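Local coordinates for protein Gp26 (Listeria phage P40, PDB 4JZ5) that probably hydrolyses glycosidic bonds of the Listeria cell-wall peptidoglycan, as the family 25 glycoside hydrolase domain of a phage endolysin, at residues S154-H159 with V164-R169; F76-Y81 with V98-K103; L24-S29 with K201-P206. One frame throughout, in Å; residues are numbered along the deposited sequence. Where two conformers were deposited one is given.

Contact 1. Residues S154-H159 with V164-R169; sequences SFWKTH and VKHDLR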
loop_
_atom_site.group_PDB
_atom_site.type_symbol
_atom_site.label_atom_id
_atom_site.label_comp_id
_atom_site.label_asym_id
_atom_site.label_seq_id
_atom_site.Cartn_x
_atom_site.Cartn_y
_atom_site.Cartn_z
ATOM N N SER A 154 -8.627 13.496 -4.462
ATOM C CA SER A 154 -10.010 13.952 -4.414
ATOM C C SER A 154 -10.856 13.132 -3.439
ATOM O O SER A 154 -11.613 13.694 -2.649
ATOM C CB SER A 154 -10.631 13.894 -5.801
ATOM O OG SER A 154 -11.987 14.299 -5.755
ATOM N N PHE A 155 -10.751 11.812 -3.514
ATOM C CA PHE A 155 -11.501 10.952 -2.612
ATOM C C PHE A 155 -11.137 11.270 -1.162
ATOM O O PHE A 155 -12.007 11.352 -0.284
ATOM C CB PHE A 155 -11.207 9.486 -2.913
ATOM C CG PHE A 155 -12.029 8.537 -2.103
ATOM C CD1 PHE A 155 -11.669 8.227 -0.807
ATOM C CD2 PHE A 155 -13.181 7.982 -2.627
ATOM C CE1 PHE A 155 -12.441 7.367 -0.054
ATOM C CE2 PHE A 155 -13.963 7.111 -1.871
ATOM C CZ PHE A 155 -13.580 6.804 -0.583
ATOM N N TRP A 156 -9.847 11.443 -0.903
ATOM C CA TRP A 156 -9.354 11.722 0.441
ATOM C C TRP A 156 -10.013 12.983 0.992
ATOM O O TRP A 156 -10.528 12.997 2.114
ATOM C CB TRP A 156 -7.832 11.884 0.373
ATOM C CG TRP A 156 -7.108 12.026 1.680
ATOM C CD1 TRP A 156 -7.218 13.050 2.572
ATOM C CD2 TRP A 156 -6.128 11.134 2.211
ATOM N NE1 TRP A 156 -6.386 12.835 3.647
ATOM C CE2 TRP A 156 -5.697 11.669 3.440
ATOM C CE3 TRP A 156 -5.573 9.930 1.768
ATOM C CZ2 TRP A 156 -4.748 11.027 4.240
ATOM C CZ3 TRP A 156 -4.625 9.307 2.562
ATOM C CH2 TRP A 156 -4.226 9.854 3.780
ATOM N N LYS A 157 -10.011 14.044 0.201
ATOM C CA LYS A 157 -10.600 15.300 0.630
ATOM C C LYS A 157 -12.095 15.165 0.881
ATOM O O LYS A 157 -12.615 15.653 1.891
ATOM C CB LYS A 157 -10.362 16.377 -0.429
ATOM C CG LYS A 157 -8.913 16.830 -0.526
ATOM C CD LYS A 157 -8.728 18.021 -1.444
ATOM C CE LYS A 157 -9.025 17.683 -2.889
ATOM N NZ LYS A 157 -8.653 18.806 -3.801
ATOM N N THR A 158 -12.799 14.527 -0.049
ATOM C CA THR A 158 -14.257 14.500 0.015
ATOM C C THR A 158 -14.827 13.475 0.986
ATOM O O THR A 158 -16.041 13.442 1.187
ATOM C CB THR A 158 -14.883 14.280 -1.376
ATOM O OG1 THR A 158 -14.499 12.994 -1.880
ATOM C CG2 THR A 158 -14.470 15.392 -2.340
ATOM N N HIS A 159 -13.969 12.667 1.606
ATOM C CA HIS A 159 -14.399 11.755 2.661
ATOM C C HIS A 159 -13.767 12.058 4.006
ATOM O O HIS A 159 -13.873 11.256 4.937
ATOM C CB HIS A 159 -14.171 10.307 2.251
ATOM C CG HIS A 159 -15.012 9.898 1.088
ATOM N ND1 HIS A 159 -14.710 10.255 -0.206
ATOM C CD2 HIS A 159 -16.198 9.242 1.032
ATOM C CE1 HIS A 159 -15.657 9.807 -1.015
ATOM N NE2 HIS A 159 -16.564 9.177 -0.288
ATOM N N VAL A 164 -8.672 10.732 9.966
ATOM C CA VAL A 164 -8.187 9.423 10.391
ATOM C C VAL A 164 -6.790 9.554 10.984
ATOM O O VAL A 164 -5.952 10.269 10.441
ATOM C CB VAL A 164 -8.178 8.430 9.215
ATOM C CG1 VAL A 164 -7.731 7.056 9.674
ATOM C CG2 VAL A 164 -9.560 8.332 8.583
ATOM N N LYS A 165 -6.554 8.886 12.109
ATOM C CA LYS A 165 -5.237 8.857 12.744
ATOM C C LYS A 165 -4.509 7.595 12.333
ATOM O O LYS A 165 -5.008 6.483 12.545
ATOM C CB LYS A 165 -5.400 8.883 14.257
ATOM C CG LYS A 165 -6.125 10.108 14.751
ATOM C CD LYS A 165 -6.395 10.018 16.247
ATOM C CE LYS A 165 -6.948 11.324 16.804
ATOM N NZ LYS A 165 -8.256 11.684 16.200
ATOM N N HIS A 166 -3.344 7.752 11.723
ATOM C CA HIS A 166 -2.599 6.608 11.202
ATOM C C HIS A 166 -1.158 7.043 10.984
ATOM O O HIS A 166 -0.785 8.182 11.272
ATOM C CB HIS A 166 -3.208 6.116 9.891
ATOM C CG HIS A 166 -3.208 7.164 8.845
ATOM N ND1 HIS A 166 -2.115 7.408 8.052
ATOM C CD2 HIS A 166 -4.117 8.120 8.557
ATOM C CE1 HIS A 166 -2.367 8.454 7.292
ATOM N NE2 HIS A 166 -3.581 8.897 7.567
ATOM N N ASP A 167 -0.350 6.133 10.457
ATOM C CA ASP A 167 1.087 6.315 10.453
ATOM C C ASP A 167 1.715 6.808 9.153
ATOM O O ASP A 167 2.928 7.051 9.142
ATOM C CB ASP A 167 1.752 4.997 10.857
ATOM C CG ASP A 167 1.374 4.580 12.249
ATOM O OD1 ASP A 167 1.524 5.430 13.158
ATOM O OD2 ASP A 167 0.908 3.450 12.444
ATOM N N LEU A 168 0.975 6.907 8.056
ATOM C CA LEU A 168 1.577 7.365 6.808
ATOM C C LEU A 168 0.530 7.722 5.757
ATOM O O LEU A 168 -0.314 6.906 5.415
ATOM C CB LEU A 168 2.523 6.297 6.261
ATOM C CG LEU A 168 3.588 6.812 5.291
ATOM C CD1 LEU A 168 4.882 6.004 5.431
ATOM C CD2 LEU A 168 3.101 6.763 3.854
ATOM N N ARG A 169 0.600 8.956 5.266
ATOM C CA ARG A 169 -0.310 9.436 4.227
ATOM C C ARG A 169 0.181 9.056 2.834
ATOM O O ARG A 169 1.175 9.603 2.349
ATOM C CB ARG A 169 -0.430 10.953 4.297
ATOM C CG ARG A 169 -0.972 11.502 5.607
ATOM C CD ARG A 169 -0.746 13.007 5.731
ATOM N NE ARG A 169 -1.430 13.797 4.706
ATOM C CZ ARG A 169 -2.661 14.287 4.813
ATOM N NH1 ARG A 169 -3.387 14.100 5.904
ATOM N NH2 ARG A 169 -3.162 14.987 3.805
#
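Trp156 NE1 and Arg169 NH1 converge on a single oxygen, OD1 of Asp162 in the turn between the two segments: the indole donates a hydrogen bond and the guanidinium forms a salt bridge. The shared acceptor holds the two polar ends close together. Trp156 CZ2 lies 3.7 Å above one face of the guanidinium, shifted toward its rim, and is 3.8 Å from Arg169 NH1. The planes are 59° apart, which excludes a parallel stack. Arg169 CB and CG lie along the six-membered ring of the indole, CG 4.0 Å from Trp156 CZ2; the bend at chi3 (62°) then brings the guanidinium back to CZ2 and NE1, and Pro188 O fixes Arg169 NE. The segments belong to the connection of a beta/alpha barrel, in which helix 153-158 and the loop after it lead from strand 147-152 to its parallel neighbour 169-172; Trp156 also packs on Leu149 and Ala151 of the former. At the far end of the indole, CH2 approaches His166 NE2 at 4.0 Å, meeting that ring obliquely. The imidazole is steadied from its other nitrogen, since His166 ND1 accepts the backbone N-H of Leu168 (3.1 Å, 147° at the hydrogen).

Contact 2. Residues F76-Y81 with V98-K103; sequences FGLYHY and VSAYKK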
loop_
_atom_site.group_PDB
_atom_site.type_symbol
_atom_site.label_atom_id
_atom_site.label_comp_id
_atom_site.label_asym_id
_atom_site.label_seq_id
_atom_site.Cartn_x
_atom_site.Cartn_y
_atom_site.Cartn_z
ATOM N N PHE A 76 9.662 -4.547 2.138
ATOM C CA PHE A 76 8.325 -4.458 1.611
ATOM C C PHE A 76 7.274 -4.371 2.699
ATOM O O PHE A 76 7.500 -4.655 3.864
ATOM C CB PHE A 76 8.043 -5.642 0.649
ATOM C CG PHE A 76 7.733 -6.944 1.336
ATOM C CD1 PHE A 76 8.749 -7.771 1.770
ATOM C CD2 PHE A 76 6.415 -7.345 1.538
ATOM C CE1 PHE A 76 8.473 -8.970 2.404
ATOM C CE2 PHE A 76 6.130 -8.550 2.162
ATOM C CZ PHE A 76 7.170 -9.362 2.598
ATOM N N GLY A 77 6.102 -3.946 2.268
ATOM C CA GLY A 77 4.920 -3.858 3.093
ATOM C C GLY A 77 3.706 -4.413 2.376
ATOM O O GLY A 77 3.799 -4.873 1.239
ATOM N N LEU A 78 2.548 -4.338 3.027
ATOM C CA LEU A 78 1.294 -4.876 2.490
ATOM C C LEU A 78 0.220 -3.811 2.461
ATOM O O LEU A 78 0.180 -2.959 3.356
ATOM C CB LEU A 78 0.730 -5.994 3.367
ATOM C CG LEU A 78 1.653 -7.159 3.696
ATOM C CD1 LEU A 78 0.904 -8.163 4.554
ATOM C CD2 LEU A 78 2.248 -7.834 2.485
ATOM N N TYR A 79 -0.680 -3.875 1.482
ATOM C CA TYR A 79 -1.869 -3.040 1.509
ATOM C C TYR A 79 -3.110 -3.880 1.251
ATOM O O TYR A 79 -3.133 -4.753 0.388
ATOM C CB TYR A 79 -1.772 -1.857 0.515
ATOM C CG TYR A 79 -1.983 -2.192 -0.952
ATOM C CD1 TYR A 79 -3.256 -2.176 -1.513
ATOM C CD2 TYR A 79 -0.911 -2.477 -1.792
ATOM C CE1 TYR A 79 -3.467 -2.454 -2.852
ATOM C CE2 TYR A 79 -1.114 -2.765 -3.143
ATOM C CZ TYR A 79 -2.396 -2.739 -3.661
ATOM O OH TYR A 79 -2.633 -3.025 -4.986
ATOM N N HIS A 80 -4.167 -3.566 1.996
ATOM C CA HIS A 80 -5.457 -4.224 1.895
ATOM C C HIS A 80 -6.442 -3.349 1.139
ATOM O O HIS A 80 -6.606 -2.179 1.483
ATOM C CB HIS A 80 -6.018 -4.448 3.300
ATOM C CG HIS A 80 -7.388 -5.033 3.294
ATOM N ND1 HIS A 80 -8.552 -4.331 3.526
ATOM C CD2 HIS A 80 -7.749 -6.303 3.030
ATOM C CE1 HIS A 80 -9.574 -5.174 3.429
ATOM N NE2 HIS A 80 -9.107 -6.368 3.120
ATOM N N TYR A 81 -7.098 -3.908 0.121
ATOM C CA TYR A 81 -8.114 -3.191 -0.634
ATOM C C TYR A 81 -9.454 -3.355 0.075
ATOM O O TYR A 81 -10.041 -4.446 0.102
ATOM C CB TYR A 81 -8.198 -3.698 -2.085
ATOM C CG TYR A 81 -9.102 -2.823 -2.917
ATOM C CD1 TYR A 81 -10.477 -3.006 -2.910
ATOM C CD2 TYR A 81 -8.590 -1.764 -3.647
ATOM C CE1 TYR A 81 -11.309 -2.188 -3.647
ATOM C CE2 TYR A 81 -9.425 -0.941 -4.398
ATOM C CZ TYR A 81 -10.777 -1.149 -4.366
ATOM O OH TYR A 81 -11.608 -0.327 -5.098
ATOM N N VAL A 98 -4.223 -8.740 8.824
ATOM C CA VAL A 98 -3.403 -9.384 9.851
ATOM C C VAL A 98 -3.018 -10.794 9.417
ATOM O O VAL A 98 -1.848 -11.201 9.544
ATOM C CB VAL A 98 -4.124 -9.399 11.212
ATOM C CG1 VAL A 98 -3.304 -10.160 12.265
ATOM C CG2 VAL A 98 -4.395 -7.985 11.687
ATOM N N SER A 99 -3.983 -11.541 8.888
ATOM C CA SER A 99 -3.710 -12.889 8.417
ATOM C C SER A 99 -2.694 -12.907 7.280
ATOM O O SER A 99 -1.827 -13.778 7.234
ATOM C CB SER A 99 -5.007 -13.556 7.980
ATOM O OG SER A 99 -5.807 -13.869 9.104
ATOM N N ALA A 100 -2.801 -11.952 6.365
ATOM C CA ALA A 100 -1.838 -11.846 5.270
ATOM C C ALA A 100 -0.434 -11.577 5.800
ATOM O O ALA A 100 0.549 -12.156 5.318
ATOM C CB ALA A 100 -2.262 -10.748 4.309
ATOM N N TYR A 101 -0.340 -10.682 6.772
ATOM C CA TYR A 101 0.925 -10.412 7.449
ATOM C C TYR A 101 1.494 -11.705 8.060
ATOM O O TYR A 101 2.667 -12.035 7.873
ATOM C CB TYR A 101 0.697 -9.316 8.500
ATOM C CG TYR A 101 1.903 -9.037 9.357
ATOM C CD1 TYR A 101 2.955 -8.267 8.898
ATOM C CD2 TYR A 101 1.991 -9.555 10.632
ATOM C CE1 TYR A 101 4.059 -8.026 9.687
ATOM C CE2 TYR A 101 3.083 -9.308 11.427
ATOM C CZ TYR A 101 4.123 -8.554 10.956
ATOM O OH TYR A 101 5.216 -8.320 11.755
ATOM N N LYS A 102 0.654 -12.447 8.765
ATOM C CA LYS A 102 1.076 -13.720 9.329
ATOM C C LYS A 102 1.511 -14.715 8.251
ATOM O O LYS A 102 2.476 -15.442 8.438
ATOM C CB LYS A 102 -0.047 -14.308 10.180
ATOM C CG LYS A 102 -0.354 -13.520 11.448
ATOM C CD LYS A 102 -1.594 -14.102 12.125
ATOM C CE LYS A 102 -1.875 -13.528 13.503
ATOM N NZ LYS A 102 -3.039 -14.224 14.132
ATOM N N LYS A 103 0.808 -14.768 7.133
ATOM C CA LYS A 103 1.180 -15.661 6.042
ATOM C C LYS A 103 2.579 -15.333 5.518
ATOM O O LYS A 103 3.387 -16.218 5.251
ATOM C CB LYS A 103 0.176 -15.554 4.903
ATOM C CG LYS A 103 -1.171 -16.204 5.141
ATOM C CD LYS A 103 -2.100 -15.938 3.960
ATOM C CE LYS A 103 -3.482 -16.500 4.197
ATOM N NZ LYS A 103 -3.479 -17.984 4.176
#
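Residues 76-81 and 98-103 make a buried, apolar strand-to-helix contact, in which Leu78 of the strand rests on the backbone and beta carbons of the helix. The evidence is the clustering of short distances on one methyl group. Leu78 CD1 lies 3.6 Å from Tyr101 N and 3.7 Å from Tyr101 CA, and it is 3.9 Å from Ala100 C, so it sits against the peptide that joins these two helix residues. The beta carbons flank it evenly: Ala100 CB and Tyr101 CB are each 4.1 Å from Leu78 CD1. The small side chain of Ala100 is consistent with so near an approach to the main chain. Leu78 reaches across with its CG anti to the carbonyl carbon (chi1 -54°) and CD1 continuing the extended chain (chi2 -179°).

The two elements open a beta-alpha-beta crossover: strand 76-81, helix 87-106 and then strand 114-117, which lies parallel beside the first, as in the beta/alpha barrel of family 25 hydrolases. Helix residues Leu97 and Cys104 also touch Leu78, so with Ala100 and Tyr101 they form one face of the helix, spaced by three or four residues. Ile49 and Leu114, from the strands on the two sides, also touch the leucine.

Its second methyl has a different task. Leu78 CD2 meets the rim of the Phe76 ring, in the ring plane, and comes 4.0 Å from Phe76 CE2. The tyrosine ring of the helix takes little part: with CG anti to the backbone N, Tyr101 carries its ring beyond the leucine, and the nearest ring atom, Tyr101 CD1, is 4.8 Å from Leu78 CD1. The Tyr101 side chain also touches Val145.

Contact 3. Residues L24-S29 with K201-P206; sequences LVLDIS and KAIASP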
loop_
_atom_site.group_PDB
_atom_site.type_symbol
_atom_site.label_atom_id
_atom_site.label_comp_id
_atom_site.label_asym_id
_atom_site.label_seq_id
_atom_site.Cartn_x
_atom_site.Cartn_y
_atom_site.Cartn_z
ATOM N N LEU A 24 12.219 5.870 -5.640
ATOM C CA LEU A 24 11.202 5.083 -6.322
ATOM C C LEU A 24 10.696 3.968 -5.417
ATOM O O LEU A 24 11.467 3.123 -4.948
ATOM C CB LEU A 24 11.775 4.477 -7.593
ATOM C CG LEU A 24 10.810 3.585 -8.378
ATOM C CD1 LEU A 24 9.553 4.343 -8.778
ATOM C CD2 LEU A 24 11.524 3.033 -9.603
ATOM N N VAL A 25 9.394 3.981 -5.168
ATOM C CA VAL A 25 8.706 2.947 -4.420
ATOM C C VAL A 25 7.621 2.385 -5.336
ATOM O O VAL A 25 6.906 3.143 -5.978
ATOM C CB VAL A 25 8.078 3.553 -3.134
ATOM C CG1 VAL A 25 7.123 2.562 -2.474
ATOM C CG2 VAL A 25 9.183 4.016 -2.178
ATOM N N LEU A 26 7.524 1.063 -5.437
ATOM C CA LEU A 26 6.482 0.446 -6.249
ATOM C C LEU A 26 5.376 -0.107 -5.385
ATOM O O LEU A 26 5.600 -0.441 -4.226
ATOM C CB LEU A 26 7.049 -0.716 -7.065
ATOM C CG LEU A 26 8.194 -0.407 -8.011
ATOM C CD1 LEU A 26 8.584 -1.657 -8.775
ATOM C CD2 LEU A 26 7.835 0.739 -8.939
ATOM N N ASP A 27 4.188 -0.245 -5.958
ATOM C CA ASP A 27 3.196 -1.133 -5.378
ATOM C C ASP A 27 2.721 -2.086 -6.460
ATOM O O ASP A 27 2.568 -1.693 -7.618
ATOM C CB ASP A 27 2.048 -0.374 -4.684
ATOM C CG ASP A 27 1.286 0.533 -5.601
ATOM O OD1 ASP A 27 1.651 1.711 -5.715
ATOM O OD2 ASP A 27 0.275 0.051 -6.165
ATOM N N ILE A 28 2.550 -3.351 -6.085
ATOM C CA ILE A 28 2.225 -4.428 -7.007
ATOM C C ILE A 28 1.155 -5.330 -6.403
ATOM O O ILE A 28 0.889 -5.322 -5.192
ATOM C CB ILE A 28 3.476 -5.249 -7.411
ATOM C CG1 ILE A 28 4.107 -5.916 -6.186
ATOM C CG2 ILE A 28 4.471 -4.368 -8.130
ATOM C CD1 ILE A 28 5.274 -6.841 -6.520
ATOM N N SER A 29 0.558 -6.125 -7.281
ATOM C CA SER A 29 -0.531 -7.008 -6.928
ATOM C C SER A 29 -0.571 -8.146 -7.937
ATOM O O SER A 29 0.377 -8.373 -8.684
ATOM C CB SER A 29 -1.862 -6.255 -6.961
ATOM O OG SER A 29 -2.218 -5.946 -8.297
ATOM N N LYS A 201 11.950 -2.216 -16.455
ATOM C CA LYS A 201 12.374 -3.387 -17.198
ATOM C C LYS A 201 11.953 -4.689 -16.526
ATOM O O LYS A 201 11.656 -5.671 -17.179
ATOM C CB LYS A 201 13.890 -3.353 -17.375
ATOM C CG LYS A 201 14.487 -4.586 -18.011
ATOM C CD LYS A 201 16.000 -4.455 -18.129
ATOM C CE LYS A 201 16.617 -5.670 -18.799
ATOM N NZ LYS A 201 16.089 -5.878 -20.174
ATOM N N ALA A 202 11.907 -4.676 -15.203
ATOM C CA ALA A 202 11.659 -5.889 -14.428
ATOM C C ALA A 202 10.217 -6.382 -14.468
ATOM O O ALA A 202 9.932 -7.477 -13.990
ATOM C CB ALA A 202 12.056 -5.655 -12.990
ATOM N N ILE A 203 9.306 -5.581 -15.013
ATOM C CA ILE A 203 7.884 -5.903 -14.995
ATOM C C ILE A 203 7.285 -5.564 -16.357
ATOM O O ILE A 203 7.382 -4.430 -16.813
ATOM C CB ILE A 203 7.134 -5.105 -13.909
ATOM C CG1 ILE A 203 7.730 -5.400 -12.538
ATOM C CG2 ILE A 203 5.666 -5.446 -13.913
ATOM C CD1 ILE A 203 7.097 -4.585 -11.413
ATOM N N ALA A 204 6.671 -6.529 -17.021
ATOM C CA ALA A 204 6.123 -6.251 -18.346
ATOM C C ALA A 204 4.929 -5.296 -18.296
ATOM O O ALA A 204 4.758 -4.421 -19.153
ATOM C CB ALA A 204 5.716 -7.555 -19.016
ATOM N N SER A 205 4.129 -5.470 -17.257
ATOM C CA SER A 205 2.865 -4.785 -17.084
ATOM C C SER A 205 2.996 -3.353 -16.575
ATOM O O SER A 205 3.966 -3.016 -15.899
ATOM C CB SER A 205 2.053 -5.567 -16.057
ATOM O OG SER A 205 2.446 -6.926 -16.041
ATOM N N PRO A 206 1.991 -2.508 -16.853
ATOM C CA PRO A 206 2.032 -1.187 -16.226
ATOM C C PRO A 206 2.142 -1.362 -14.721
ATOM O O PRO A 206 1.567 -2.309 -14.171
ATOM C CB PRO A 206 0.691 -0.569 -16.610
ATOM C CG PRO A 206 0.208 -1.379 -17.792
ATOM C CD PRO A 206 0.763 -2.737 -17.630
#
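Leu26, Ile28 and Ile203 carry this contact, and all three are aliphatic, so no ring or other flat group presents a face or an edge across it. The flat group nearest in sequence, the carboxylate of Asp27, belongs to the other side of strand 25-28, where its OD1 accepts hydrogen bonds from Gln193 NE2 and Asn210 ND2.

The meeting point is one methyl group. Ile203 CD1 is 4.2 Å from Leu26 CD1 and also 4.2 Å from Ile28 CG2, while those two strand methyls are 5.0 Å from each other. The three atoms therefore form a near-isosceles triangle, with Ile203 CD1 at the apex and an angle there of about 72°. Ile203 gets this far by an extended chain, CD1 lying anti to its own CA (chi2 177°). The backbones remain well apart, with Ile203 CA 9.9 Å from Ile28 CA. On the strand, Leu26 is extended as well, whereas Ile28 offers the branch methyl CG2 rather than its longer arm.

Residues 201-206 turn the corner between strand 197-200 and strand 206-211, and the latter runs antiparallel beside strand 25-28. Ile203 thus packs over the face of strand 25-28 that carries Leu26 and Ile28, just before the chain joins that strand in the sheet, at the seam where an early and a late strand of the barrel meet. Met209 and Val207 from strand 206-211, together with Leu40 and Ile200, extend the apolar cluster around Leu26 and Ile28.

Methyl contacts at 4.2 Å are unstrained and give little directional control. The backbone of strand 25-28 is hydrogen-bonded to strand 46-53, and the methyl contact itself adds burial of hydrocarbon without directional bonds.

In the fold
From the N terminus, strand 25-28 supplies the first half of contact 3, whose second half comes only at 201-206; the long loop so closed contains both other contacts. Contact 2 closes first, tying strand 76-81 to helix 87-106 within a beta-alpha-beta unit. Contact 1 follows in series, closing a short turn between helix 153-158 and the approach to strand 169-172. Contacts 2 and 3 reach the same sheet and touch where Tyr79 CE2 lies 3.8 Å from Ile28 O. Contact 1 stands apart: its centre is about 24 Å from that of contact 3, on the opposite side of the chain's centre, and about 20 Å from that of contact 2.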